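Long-range contacts in trehalose-6-phosphate phosphatase (Candida albicans, PDB 5DXF), which belongs to glycosyltransferase family 20 and, in the segment modelled here, has the two-domain architecture of the GT-B clan: residues Leu34-Ser39 against Asp199-His204; Asn65-Ser70 against Leu297-Asp302; His136-Leu141 against Glu185-Lys190; Tyr207-Pro212 against Ile224-His229. All coordinates share one frame; numbering follows the deposited sequence.

Contacts 1, 3 and 4 all reach the large, mostly parallel sheet in which strands 136-138, 84-88, 34-37, 200-204 and 223-227 lie in that order. Contact 1 pairs two of its strands, contact 4 lies about 8 Å away between centres, on the next strand, and contact 3 sits at edge strand 136-138, about 13 Å from contact 1. Contact 2 is nearer the centre of the molecule, about 8 Å from it. Along the chain, contact 3 is nested inside the loop closed by contact 1, contact 4 follows, and contact 2 spans both. Contacts 1, 3 and 4 thus build one Rossmann-like domain, and contact 2 joins a helix after its first strand to the loop beyond strand 290-296.

Contact 1: Leu34-Ser39 against Asp199-His204; sequences LNVMTS and DIIWIH
Strands 34-37 and 200-204 run parallel, 4.7 Å apart at closest approach and with their directions 19° apart, pairing Leu34 with Ile201, Asn35 with Trp202 and Val36 with Ile203. Leu34 is gripped at both backbone polar atoms: its N donates to Ile200 O at 3.0 Å and its O accepts Trp202 N at 2.8 Å, while His204 N reaches Val36 O further along. Leu34, Val36, Ile201 and Ile203 share one face of the sheet. There CD1 of Leu34 meets CD1 of Ile201 at 3.6 Å, and Val36 lies side by side with Ile203. This parallel pair forms the middle of a Rossmann-like sheet, as expected of a GT-B domain, with strand 84-88 beyond 34-37 and strand 223-227 beyond 200-204. On the other face His204 NE2 donates to Asn35 OD1 at 2.9 Å; the oxygen lies in the imidazole plane, but the nitrogen sits above the amide plane, the two flat groups being 84° apart. With chi1 at -47°, His204 CG stands beside its backbone N, turning the NE2 edge of the ring toward Asn35 and laying CE1 over one face of Trp202. ND1 is hydrogen-bonded to His229 NE2, and Phe519 stacks on Trp202.

Contact 2: Asn65-Ser70 against Leu297-Asp302; sequences NSALYS and LPIGID
The peptide group joining Ala67 to Leu68 has the CD1 methyl of Ile299 over one face: CD1 is 4.1 Å from Ala67 C and 4.2 Å from Leu68 N, standing almost directly above the carbonyl carbon. At the far end of the contact the carboxylate of Asp302 is turned away from helix 66-76, and its OD1 accepts both Gln513 NE2 and the backbone N of Lys305. The latter bond makes Asp302 the N-cap of helix 303-311. Its CG lies anti to the backbone N (chi1 -176°), which leaves CB to do the touching, 3.8 Å from CB of Ser70. The serine hydroxyl lies nearly as close, with Ser70 OG 4.0 Å from the same Asp302 CB. Between these two points Ala67 CB points toward the loop, 3.7 Å from Gly300 O and 4.1 Å from Ile299 CD1. The first turn of helix 66-76 is thus laid against the loop that follows strand 290-296, the last parallel strand of the large sheet, near the middle of the two-domain molecule. Ile299 reaches the helix with an extended side chain: CG1 is anti to the backbone N at -164° and CD1 continues outward. Trp515 of helix 512-526 touches the same isoleucine, and Val512, at the start of that helix, touches both Ser70 and Asp302.

Contact 3: His136-Leu141 against Glu185-Lys190; sequences HPVWLL and EAYLNK
The hydroxyl of Tyr187, whose ring rests against Val138, is hydrogen-bonded to Met37 O and more weakly to Thr38 O, two successive carbonyls. The Met37 bond, with the weak second one, anchors the far end of the ring, and Phe183 stacks on it. Val138 CG2 approaches the ring obliquely, 3.4 Å from Tyr187 CE2. The other methyl, CG1, lies anti to the backbone N (chi1 -151°) and meets Ala186 CB, also at 3.4 Å; the valine's two branches therefore fit against successive residues of the helix. Helix 173-194 packs across the weakly bonded outermost strand 136-138, running at 150° to it, with the axes 8.7 Å apart. This is the usual alpha/beta layering of a Rossmann-like domain, with the helix on one side of the parallel sheet. Lys190, one turn on from Ala186, bends at chi2 (-71°) and carries its aliphatic chain across the strand, obliquely over Val138: CE is 3.8 Å from both Val138 CG1 and Pro137 O. Its NZ ends near the edge of the Trp139 ring, 4.1 Å from CD1 and close to the ring plane. Lys121 supplies that indole with its cation-pi partner. Leu140 CD1 lies 4.4 Å from Ala186 CB.

Contact 4: Tyr207-Pro212 against Ile224-His229; sequences YLLLLP and IGFFLH
Phe226 leaves strand 223-227 with CB directed at Leu208-Pro212, and its CG lies anti to the backbone N (chi1 -174°), an arrangement that sends the ring off the sheet, leaning forward along the strand toward Leu209. From CG the ring's two sides meet different partners. On one side CD1 lies 3.9 Å from Pro212 CG, and the next atom, CE1, comes to 3.6 Å from Leu208 O. At the tip CZ touches Leu209 CD2 at 3.6 Å. The same methyl reaches round to CE2, 4.0 Å away. Leu209, Pro212 and the Leu208 carbonyl all approach the ring obliquely. CE2 also has Leu228 CD1 beside it, in the ring plane at its edge. This leucine, two residues on, extends the apolar patch by meeting Leu209 CD2, 4.3 Å from its own CD1. Leu209 CG stands beside its backbone N at a chi1 of -71°, and from there the CD2 branch is the one that faces the phenyl ring. Leu208 O is not left to the ring alone, since it also accepts a weak hydrogen bond from Leu211 N. Further back along the strand, Ile224 CD1 approaches Pro212 O at 4.3 Å. The contact lies within the beta-alpha-beta unit made by strand 200-204, helix 211-218 and strand 223-227: Ile203 of the first strand touches Leu208, Leu211 and Ile224, Tyr180 of helix 173-194 and Phe160 of helix 147-160 border Leu209, and strand 256-259 hydrogen-bonds to the backbone of Phe226.

Contact 1: Leu34-Ser39 against Asp199-His204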
loop_
_atom_site.group_PDB
_atom_site.type_symbol
_atom_site.label_atom_id
_atom_site.label_comp_id
_atom_site.label_asym_id
_atom_site.label_seq_id
_atom_site.Cartn_x
_atom_site.Cartn_y
_atom_site.Cartn_z
ATOM N N LEU A 34 -17.412 -0.076 11.667
ATOM C CA LEU A 34 -17.432 0.794 10.507
ATOM C C LEU A 34 -16.028 1.015 9.979
ATOM O O LEU A 34 -15.154 1.483 10.694
ATOM C CB LEU A 34 -18.069 2.128 10.866
ATOM C CG LEU A 34 -19.319 2.042 11.730
ATOM C CD1 LEU A 34 -20.112 3.324 11.601
ATOM C CD2 LEU A 34 -20.168 0.851 11.317
ATOM N N ASN A 35 -15.829 0.708 8.705
ATOM C CA ASN A 35 -14.533 0.869 8.084
ATOM C C ASN A 35 -14.646 2.048 7.185
ATOM O O ASN A 35 -15.561 2.117 6.387
ATOM C CB ASN A 35 -14.180 -0.349 7.255
ATOM C CG ASN A 35 -12.787 -0.843 7.525
ATOM O OD1 ASN A 35 -12.171 -0.467 8.510
ATOM N ND2 ASN A 35 -12.285 -1.696 6.656
ATOM N N VAL A 36 -13.732 2.990 7.334
ATOM C CA VAL A 36 -13.813 4.237 6.599
ATOM C C VAL A 36 -12.606 4.393 5.699
ATOM O O VAL A 36 -11.484 4.205 6.127
ATOM C CB VAL A 36 -13.929 5.448 7.537
ATOM C CG1 VAL A 36 -14.660 6.574 6.832
ATOM C CG2 VAL A 36 -14.647 5.079 8.824
ATOM N N MET A 37 -12.850 4.738 4.445
ATOM C CA MET A 37 -11.822 4.699 3.423
ATOM C C MET A 37 -11.813 5.914 2.513
ATOM O O MET A 37 -12.785 6.654 2.446
ATOM C CB MET A 37 -12.009 3.451 2.576
ATOM C CG MET A 37 -10.959 2.390 2.796
ATOM S SD MET A 37 -11.570 0.801 2.255
ATOM C CE MET A 37 -11.047 -0.213 3.624
ATOM N N THR A 38 -10.700 6.120 1.818
ATOM C CA THR A 38 -10.619 7.180 0.825
ATOM C C THR A 38 -11.602 6.942 -0.303
ATOM O O THR A 38 -12.283 7.851 -0.739
ATOM C CB THR A 38 -9.219 7.258 0.194
ATOM O OG1 THR A 38 -8.245 7.546 1.197
ATOM C CG2 THR A 38 -9.171 8.335 -0.853
ATOM N N SER A 39 -11.652 5.728 -0.808
ATOM C CA SER A 39 -12.518 5.466 -1.934
ATOM C C SER A 39 -13.120 4.088 -1.849
ATOM O O SER A 39 -12.548 3.192 -1.242
ATOM C CB SER A 39 -11.743 5.624 -3.238
ATOM O OG SER A 39 -10.994 4.463 -3.525
ATOM N N ASP A 199 -21.004 1.910 18.330
ATOM C CA ASP A 199 -20.205 1.396 17.212
ATOM C C ASP A 199 -18.711 1.477 17.527
ATOM O O ASP A 199 -18.277 2.190 18.440
ATOM C CB ASP A 199 -20.480 2.172 15.921
ATOM C CG ASP A 199 -21.716 1.671 15.196
ATOM O OD1 ASP A 199 -21.827 0.417 15.046
ATOM O OD2 ASP A 199 -22.546 2.524 14.840
ATOM N N ILE A 200 -17.923 0.756 16.745
ATOM C CA ILE A 200 -16.478 0.867 16.773
ATOM C C ILE A 200 -16.094 1.455 15.411
ATOM O O ILE A 200 -16.569 0.995 14.367
ATOM C CB ILE A 200 -15.826 -0.512 17.060
ATOM C CG1 ILE A 200 -14.314 -0.392 17.254
ATOM C CG2 ILE A 200 -16.235 -1.538 16.006
ATOM C CD1 ILE A 200 -13.637 -1.717 17.499
ATOM N N ILE A 201 -15.268 2.492 15.410
ATOM C CA ILE A 201 -14.947 3.178 14.166
ATOM C C ILE A 201 -13.502 2.987 13.756
ATOM O O ILE A 201 -12.594 3.202 14.544
ATOM C CB ILE A 201 -15.241 4.687 14.238
ATOM C CG1 ILE A 201 -16.594 4.936 14.884
ATOM C CG2 ILE A 201 -15.235 5.288 12.848
ATOM C CD1 ILE A 201 -17.759 4.583 13.991
ATOM N N TRP A 202 -13.307 2.579 12.510
ATOM C CA TRP A 202 -11.981 2.407 11.956
ATOM C C TRP A 202 -11.840 3.314 10.754
ATOM O O TRP A 202 -12.652 3.265 9.852
ATOM C CB TRP A 202 -11.791 0.957 11.537
ATOM C CG TRP A 202 -10.385 0.577 11.372
ATOM C CD1 TRP A 202 -9.346 1.409 11.168
ATOM C CD2 TRP A 202 -9.847 -0.741 11.390
ATOM N NE1 TRP A 202 -8.188 0.701 11.058
ATOM C CE2 TRP A 202 -8.469 -0.628 11.189
ATOM C CE3 TRP A 202 -10.397 -2.009 11.556
ATOM C CZ2 TRP A 202 -7.631 -1.725 11.151
ATOM C CZ3 TRP A 202 -9.563 -3.097 11.520
ATOM C CH2 TRP A 202 -8.197 -2.951 11.319
ATOM N N ILE A 203 -10.806 4.140 10.741
ATOM C CA ILE A 203 -10.580 5.044 9.623
ATOM C C ILE A 203 -9.181 4.907 9.063
ATOM O O ILE A 203 -8.222 4.750 9.809
ATOM C CB ILE A 203 -10.806 6.503 10.003
ATOM C CG1 ILE A 203 -12.190 6.688 10.602
ATOM C CG2 ILE A 203 -10.662 7.374 8.777
ATOM C CD1 ILE A 203 -12.156 7.297 11.982
ATOM N N HIS A 204 -9.048 4.983 7.749
ATOM C CA HIS A 204 -7.745 4.787 7.141
ATOM C C HIS A 204 -7.207 5.953 6.328
ATOM O O HIS A 204 -7.892 6.523 5.498
ATOM C CB HIS A 204 -7.762 3.536 6.273
ATOM C CG HIS A 204 -8.385 2.351 6.931
ATOM N ND1 HIS A 204 -7.667 1.230 7.273
ATOM C CD2 HIS A 204 -9.662 2.102 7.291
ATOM C CE1 HIS A 204 -8.469 0.344 7.825
ATOM N NE2 HIS A 204 -9.686 0.850 7.852
#

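Contact 2: Asn65-Ser70 against Leu297-Asp302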
loop_
_atom_site.group_PDB
_atom_site.type_symbol
_atom_site.label_atom_id
_atom_site.label_comp_id
_atom_site.label_asym_id
_atom_site.label_seq_id
_atom_site.Cartn_x
_atom_site.Cartn_y
_atom_site.Cartn_z
ATOM N N ASN A 65 -5.476 -1.281 -3.208
ATOM C CA ASN A 65 -5.657 -1.265 -1.772
ATOM C C ASN A 65 -5.939 -2.660 -1.277
ATOM O O ASN A 65 -6.715 -2.862 -0.360
ATOM C CB ASN A 65 -6.729 -0.269 -1.361
ATOM C CG ASN A 65 -6.197 1.150 -1.296
ATOM O OD1 ASN A 65 -5.072 1.382 -0.872
ATOM N ND2 ASN A 65 -7.003 2.102 -1.728
ATOM N N SER A 66 -5.309 -3.619 -1.942
ATOM C CA SER A 66 -5.658 -5.022 -1.846
ATOM C C SER A 66 -5.519 -5.631 -0.460
ATOM O O SER A 66 -6.370 -6.394 -0.041
ATOM C CB SER A 66 -4.825 -5.822 -2.842
ATOM O OG SER A 66 -3.457 -5.768 -2.513
ATOM N N ALA A 67 -4.452 -5.308 0.249
ATOM C CA ALA A 67 -4.312 -5.791 1.605
ATOM C C ALA A 67 -5.438 -5.191 2.416
ATOM O O ALA A 67 -6.087 -5.866 3.187
ATOM C CB ALA A 67 -2.971 -5.388 2.168
ATOM N N LEU A 68 -5.682 -3.910 2.192
ATOM C CA LEU A 68 -6.781 -3.172 2.809
ATOM C C LEU A 68 -8.139 -3.723 2.405
ATOM O O LEU A 68 -9.008 -3.942 3.254
ATOM C CB LEU A 68 -6.711 -1.686 2.440
ATOM C CG LEU A 68 -7.765 -0.785 3.079
ATOM C CD1 LEU A 68 -7.666 -0.817 4.609
ATOM C CD2 LEU A 68 -7.643 0.639 2.533
ATOM N N TYR A 69 -8.321 -3.934 1.116
ATOM C CA TYR A 69 -9.571 -4.448 0.606
ATOM C C TYR A 69 -9.827 -5.835 1.162
ATOM O O TYR A 69 -10.941 -6.184 1.499
ATOM C CB TYR A 69 -9.550 -4.450 -0.914
ATOM C CG TYR A 69 -9.667 -3.066 -1.495
ATOM C CD1 TYR A 69 -10.429 -2.102 -0.872
ATOM C CD2 TYR A 69 -9.005 -2.717 -2.661
ATOM C CE1 TYR A 69 -10.537 -0.835 -1.397
ATOM C CE2 TYR A 69 -9.109 -1.450 -3.190
ATOM C CZ TYR A 69 -9.878 -0.516 -2.552
ATOM O OH TYR A 69 -9.990 0.750 -3.066
ATOM N N SER A 70 -8.772 -6.619 1.273
ATOM C CA SER A 70 -8.890 -7.945 1.826
ATOM C C SER A 70 -9.390 -7.837 3.250
ATOM O O SER A 70 -10.224 -8.624 3.671
ATOM C CB SER A 70 -7.546 -8.654 1.805
ATOM O OG SER A 70 -6.964 -8.596 0.526
ATOM N N LEU A 297 1.707 -1.906 13.851
ATOM C CA LEU A 297 0.993 -3.108 13.433
ATOM C C LEU A 297 1.024 -3.292 11.927
ATOM O O LEU A 297 0.050 -2.981 11.252
ATOM C CB LEU A 297 -0.450 -3.067 13.926
ATOM C CG LEU A 297 -1.132 -4.426 14.046
ATOM C CD1 LEU A 297 -0.433 -5.292 15.069
ATOM C CD2 LEU A 297 -2.595 -4.274 14.396
ATOM N N PRO A 298 2.209 -3.827 11.403
ATOM C CA PRO A 298 2.218 -3.878 9.931
ATOM C C PRO A 298 1.111 -4.746 9.353
ATOM O O PRO A 298 0.851 -5.825 9.848
ATOM C CB PRO A 298 3.585 -4.472 9.592
ATOM C CG PRO A 298 3.953 -5.279 10.761
ATOM C CD PRO A 298 3.577 -4.375 11.866
ATOM N N ILE A 299 0.471 -4.261 8.299
ATOM C CA ILE A 299 -0.603 -4.992 7.641
ATOM C C ILE A 299 -0.115 -6.217 6.888
ATOM O O ILE A 299 0.994 -6.241 6.373
ATOM C CB ILE A 299 -1.401 -4.102 6.681
ATOM C CG1 ILE A 299 -2.721 -4.775 6.326
ATOM C CG2 ILE A 299 -0.599 -3.809 5.431
ATOM C CD1 ILE A 299 -3.787 -3.805 5.887
ATOM N N GLY A 300 -0.960 -7.237 6.842
ATOM C CA GLY A 300 -0.640 -8.460 6.132
ATOM C C GLY A 300 -1.593 -8.673 4.971
ATOM O O GLY A 300 -2.585 -7.955 4.840
ATOM N N ILE A 301 -1.256 -9.638 4.129
ATOM C CA ILE A 301 -2.090 -10.064 3.014
ATOM C C ILE A 301 -3.080 -11.162 3.382
ATOM O O ILE A 301 -2.973 -11.778 4.425
ATOM C CB ILE A 301 -1.244 -10.500 1.808
ATOM C CG1 ILE A 301 -0.173 -11.489 2.220
ATOM C CG2 ILE A 301 -0.572 -9.302 1.177
ATOM C CD1 ILE A 301 0.789 -11.810 1.103
ATOM N N ASP A 302 -4.046 -11.401 2.510
ATOM C CA ASP A 302 -4.950 -12.519 2.678
ATOM C C ASP A 302 -4.263 -13.705 2.077
ATOM O O ASP A 302 -4.396 -13.984 0.903
ATOM C CB ASP A 302 -6.234 -12.271 1.922
ATOM C CG ASP A 302 -7.242 -13.344 2.145
ATOM O OD1 ASP A 302 -6.836 -14.476 2.449
ATOM O OD2 ASP A 302 -8.440 -13.049 2.033
#

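Contact 3: His136-Leu141 against Glu185-Lys190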
loop_
_atom_site.group_PDB
_atom_site.type_symbol
_atom_site.label_atom_id
_atom_site.label_comp_id
_atom_site.label_asym_id
_atom_site.label_seq_id
_atom_site.Cartn_x
_atom_site.Cartn_y
_atom_site.Cartn_z
ATOM N N HIS A 136 -21.958 2.437 2.523
ATOM C CA HIS A 136 -22.303 3.833 2.689
ATOM C C HIS A 136 -21.355 4.789 1.974
ATOM O O HIS A 136 -20.231 5.019 2.398
ATOM C CB HIS A 136 -22.395 4.146 4.178
ATOM C CG HIS A 136 -23.171 3.129 4.963
ATOM N ND1 HIS A 136 -23.858 3.450 6.110
ATOM C CD2 HIS A 136 -23.367 1.805 4.766
ATOM C CE1 HIS A 136 -24.442 2.366 6.588
ATOM N NE2 HIS A 136 -24.163 1.356 5.788
ATOM N N PRO A 137 -21.903 5.391 0.833
ATOM C CA PRO A 137 -20.954 6.209 0.073
ATOM C C PRO A 137 -21.100 7.715 0.287
ATOM O O PRO A 137 -21.981 8.132 1.029
ATOM C CB PRO A 137 -21.271 5.847 -1.384
ATOM C CG PRO A 137 -22.682 5.346 -1.396
ATOM C CD PRO A 137 -23.203 5.418 0.003
ATOM N N VAL A 138 -20.210 8.496 -0.313
ATOM C CA VAL A 138 -20.272 9.949 -0.234
ATOM C C VAL A 138 -20.137 10.519 -1.627
ATOM O O VAL A 138 -19.414 9.967 -2.451
ATOM C CB VAL A 138 -19.148 10.541 0.617
ATOM C CG1 VAL A 138 -19.614 11.843 1.237
ATOM C CG2 VAL A 138 -18.698 9.566 1.687
ATOM N N TRP A 139 -20.837 11.616 -1.892
ATOM C CA TRP A 139 -20.832 12.204 -3.224
ATOM C C TRP A 139 -20.405 13.649 -3.231
ATOM O O TRP A 139 -20.922 14.454 -2.472
ATOM C CB TRP A 139 -22.213 12.100 -3.857
ATOM C CG TRP A 139 -22.917 10.870 -3.486
ATOM C CD1 TRP A 139 -23.458 10.580 -2.278
ATOM C CD2 TRP A 139 -23.137 9.733 -4.315
ATOM N NE1 TRP A 139 -24.015 9.332 -2.303
ATOM C CE2 TRP A 139 -23.830 8.790 -3.546
ATOM C CE3 TRP A 139 -22.818 9.421 -5.635
ATOM C CZ2 TRP A 139 -24.214 7.561 -4.050
ATOM C CZ3 TRP A 139 -23.201 8.197 -6.132
ATOM C CH2 TRP A 139 -23.891 7.283 -5.343
ATOM N N LEU A 140 -19.470 13.967 -4.114
ATOM C CA LEU A 140 -19.071 15.336 -4.376
ATOM C C LEU A 140 -19.338 15.586 -5.837
ATOM O O LEU A 140 -18.969 14.797 -6.690
ATOM C CB LEU A 140 -17.600 15.545 -4.055
ATOM C CG LEU A 140 -17.153 15.409 -2.601
ATOM C CD1 LEU A 140 -18.196 14.745 -1.726
ATOM C CD2 LEU A 140 -15.850 14.642 -2.523
ATOM N N LEU A 141 -20.157 16.591 -6.105
ATOM C CA LEU A 141 -20.609 16.875 -7.465
ATOM C C LEU A 141 -19.584 17.373 -8.468
ATOM O O LEU A 141 -19.584 16.966 -9.618
ATOM C CB LEU A 141 -21.785 17.850 -7.440
ATOM C CG LEU A 141 -22.136 18.476 -6.099
ATOM C CD1 LEU A 141 -23.231 19.509 -6.292
ATOM C CD2 LEU A 141 -22.583 17.395 -5.138
ATOM N N GLU A 185 -15.714 16.724 5.995
ATOM C CA GLU A 185 -17.023 17.136 6.504
ATOM C C GLU A 185 -18.136 16.225 6.012
ATOM O O GLU A 185 -19.049 15.876 6.764
ATOM C CB GLU A 185 -17.325 18.581 6.097
ATOM C CG GLU A 185 -16.907 19.614 7.125
ATOM C CD GLU A 185 -17.175 21.026 6.655
ATOM O OE1 GLU A 185 -17.685 21.183 5.525
ATOM O OE2 GLU A 185 -16.877 21.977 7.409
ATOM N N ALA A 186 -18.054 15.855 4.740
ATOM C CA ALA A 186 -19.023 14.950 4.151
ATOM C C ALA A 186 -18.886 13.568 4.773
ATOM O O ALA A 186 -19.900 12.923 5.074
ATOM C CB ALA A 186 -18.851 14.890 2.646
ATOM N N TYR A 187 -17.645 13.122 4.993
ATOM C CA TYR A 187 -17.454 11.830 5.659
ATOM C C TYR A 187 -18.134 11.830 7.036
ATOM O O TYR A 187 -18.996 10.980 7.296
ATOM C CB TYR A 187 -15.965 11.467 5.764
ATOM C CG TYR A 187 -15.489 10.651 4.575
ATOM C CD1 TYR A 187 -14.762 9.482 4.743
ATOM C CD2 TYR A 187 -15.811 11.038 3.282
ATOM C CE1 TYR A 187 -14.348 8.741 3.652
ATOM C CE2 TYR A 187 -15.404 10.303 2.189
ATOM C CZ TYR A 187 -14.673 9.157 2.375
ATOM O OH TYR A 187 -14.272 8.435 1.272
ATOM N N LEU A 188 -17.790 12.800 7.888
ATOM C CA LEU A 188 -18.448 12.955 9.197
ATOM C C LEU A 188 -19.974 12.961 9.093
ATOM O O LEU A 188 -20.657 12.246 9.831
ATOM C CB LEU A 188 -17.996 14.245 9.895
ATOM C CG LEU A 188 -18.853 14.713 11.087
ATOM C CD1 LEU A 188 -18.922 13.665 12.200
ATOM C CD2 LEU A 188 -18.365 16.044 11.647
ATOM N N ASN A 189 -20.484 13.796 8.189
ATOM C CA ASN A 189 -21.911 13.903 7.886
ATOM C C ASN A 189 -22.581 12.549 7.680
ATOM O O ASN A 189 -23.554 12.213 8.363
ATOM C CB ASN A 189 -22.104 14.779 6.641
ATOM C CG ASN A 189 -23.536 14.767 6.123
ATOM O OD1 ASN A 189 -23.939 13.861 5.390
ATOM N ND2 ASN A 189 -24.306 15.788 6.488
ATOM N N LYS A 190 -22.059 11.771 6.741
ATOM C CA LYS A 190 -22.598 10.437 6.489
ATOM C C LYS A 190 -22.490 9.499 7.702
ATOM O O LYS A 190 -23.472 8.823 8.063
ATOM C CB LYS A 190 -21.891 9.812 5.284
ATOM C CG LYS A 190 -21.916 10.674 4.031
ATOM C CD LYS A 190 -23.308 10.751 3.418
ATOM C CE LYS A 190 -23.291 11.516 2.098
ATOM N NZ LYS A 190 -24.651 11.615 1.493
#

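Contact 4: Tyr207-Pro212 against Ile224-His229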
loop_
_atom_site.group_PDB
_atom_site.type_symbol
_atom_site.label_atom_id
_atom_site.label_comp_id
_atom_site.label_asym_id
_atom_site.label_seq_id
_atom_site.Cartn_x
_atom_site.Cartn_y
_atom_site.Cartn_z
ATOM N N TYR A 207 -6.347 10.909 3.631
ATOM C CA TYR A 207 -7.512 11.664 3.186
ATOM C C TYR A 207 -8.421 12.013 4.359
ATOM O O TYR A 207 -9.233 12.936 4.280
ATOM C CB TYR A 207 -8.299 10.874 2.137
ATOM C CG TYR A 207 -7.719 10.906 0.739
ATOM C CD1 TYR A 207 -8.323 11.650 -0.265
ATOM C CD2 TYR A 207 -6.574 10.187 0.424
ATOM C CE1 TYR A 207 -7.802 11.676 -1.548
ATOM C CE2 TYR A 207 -6.049 10.205 -0.854
ATOM C CZ TYR A 207 -6.664 10.953 -1.835
ATOM O OH TYR A 207 -6.138 10.974 -3.106
ATOM N N LEU A 208 -8.273 11.273 5.450
ATOM C CA LEU A 208 -9.195 11.370 6.574
ATOM C C LEU A 208 -8.497 11.711 7.888
ATOM O O LEU A 208 -8.929 11.288 8.961
ATOM C CB LEU A 208 -9.963 10.056 6.709
ATOM C CG LEU A 208 -10.710 9.678 5.428
ATOM C CD1 LEU A 208 -11.460 8.368 5.591
ATOM C CD2 LEU A 208 -11.647 10.806 5.025
ATOM N N LEU A 209 -7.409 12.456 7.794
ATOM C CA LEU A 209 -6.625 12.875 8.945
ATOM C C LEU A 209 -7.390 13.782 9.888
ATOM O O LEU A 209 -7.183 13.759 11.091
ATOM C CB LEU A 209 -5.349 13.564 8.494
ATOM C CG LEU A 209 -4.298 12.654 7.879
ATOM C CD1 LEU A 209 -3.063 13.455 7.545
ATOM C CD2 LEU A 209 -3.965 11.495 8.789
ATOM N N LEU A 210 -8.223 14.633 9.313
ATOM C CA LEU A 210 -9.056 15.550 10.067
ATOM C C LEU A 210 -10.064 14.840 10.958
ATOM O O LEU A 210 -10.359 15.293 12.060
ATOM C CB LEU A 210 -9.787 16.490 9.116
ATOM C CG LEU A 210 -8.926 17.582 8.482
ATOM C CD1 LEU A 210 -9.773 18.607 7.747
ATOM C CD2 LEU A 210 -8.066 18.248 9.539
ATOM N N LEU A 211 -10.597 13.733 10.465
ATOM C CA LEU A 211 -11.838 13.151 10.943
ATOM C C LEU A 211 -11.916 12.711 12.402
ATOM O O LEU A 211 -12.874 13.036 13.072
ATOM C CB LEU A 211 -12.153 11.952 10.061
ATOM C CG LEU A 211 -13.580 11.457 9.916
ATOM C CD1 LEU A 211 -14.393 12.432 9.079
ATOM C CD2 LEU A 211 -13.554 10.085 9.271
ATOM N N PRO A 212 -10.916 12.021 12.922
ATOM C CA PRO A 212 -11.017 11.547 14.314
ATOM C C PRO A 212 -11.370 12.618 15.368
ATOM O O PRO A 212 -12.153 12.290 16.278
ATOM C CB PRO A 212 -9.626 10.968 14.578
ATOM C CG PRO A 212 -9.127 10.578 13.226
ATOM C CD PRO A 212 -9.624 11.648 12.320
ATOM N N ILE A 224 -12.658 4.913 18.795
ATOM C CA ILE A 224 -12.191 5.256 17.460
ATOM C C ILE A 224 -10.730 4.873 17.268
ATOM O O ILE A 224 -9.870 5.220 18.080
ATOM C CB ILE A 224 -12.365 6.760 17.173
ATOM C CG1 ILE A 224 -13.840 7.148 17.292
ATOM C CG2 ILE A 224 -11.830 7.104 15.793
ATOM C CD1 ILE A 224 -14.123 8.571 16.940
ATOM N N GLY A 225 -10.459 4.179 16.176
ATOM C CA GLY A 225 -9.111 3.777 15.828
ATOM C C GLY A 225 -8.688 4.329 14.481
ATOM O O GLY A 225 -9.460 4.319 13.534
ATOM N N PHE A 226 -7.467 4.833 14.396
ATOM C CA PHE A 226 -6.958 5.297 13.124
ATOM C C PHE A 226 -5.711 4.544 12.698
ATOM O O PHE A 226 -4.781 4.372 13.465
ATOM C CB PHE A 226 -6.702 6.799 13.155
ATOM C CG PHE A 226 -6.316 7.363 11.827
ATOM C CD1 PHE A 226 -7.261 7.932 11.007
ATOM C CD2 PHE A 226 -5.010 7.301 11.389
ATOM C CE1 PHE A 226 -6.913 8.442 9.778
ATOM C CE2 PHE A 226 -4.653 7.805 10.165
ATOM C CZ PHE A 226 -5.608 8.377 9.361
ATOM N N PHE A 227 -5.703 4.091 11.457
ATOM C CA PHE A 227 -4.528 3.451 10.909
ATOM C C PHE A 227 -3.974 4.189 9.697
ATOM O O PHE A 227 -4.702 4.552 8.794
ATOM C CB PHE A 227 -4.810 2.003 10.552
ATOM C CG PHE A 227 -3.578 1.201 10.350
ATOM C CD1 PHE A 227 -2.964 1.164 9.130
ATOM C CD2 PHE A 227 -3.021 0.507 11.389
ATOM C CE1 PHE A 227 -1.815 0.437 8.941
ATOM C CE2 PHE A 227 -1.875 -0.229 11.212
ATOM C CZ PHE A 227 -1.271 -0.265 9.982
ATOM N N LEU A 228 -2.672 4.403 9.694
ATOM C CA LEU A 228 -2.009 5.073 8.585
ATOM C C LEU A 228 -1.271 4.047 7.736
ATOM O O LEU A 228 -0.345 3.395 8.212
ATOM C CB LEU A 228 -1.041 6.139 9.100
ATOM C CG LEU A 228 -0.546 7.140 8.058
ATOM C CD1 LEU A 228 -1.684 8.061 7.644
ATOM C CD2 LEU A 228 0.637 7.937 8.582
ATOM N N HIS A 229 -1.690 3.893 6.483
ATOM C CA HIS A 229 -1.066 2.918 5.589
ATOM C C HIS A 229 0.218 3.485 5.001
ATOM O O HIS A 229 1.171 2.752 4.730
ATOM C CB HIS A 229 -2.025 2.510 4.464
ATOM C CG HIS A 229 -3.220 1.744 4.930
ATOM N ND1 HIS A 229 -3.310 0.371 4.826
ATOM C CD2 HIS A 229 -4.384 2.155 5.486
ATOM C CE1 HIS A 229 -4.472 -0.028 5.305
ATOM N NE2 HIS A 229 -5.144 1.034 5.712
#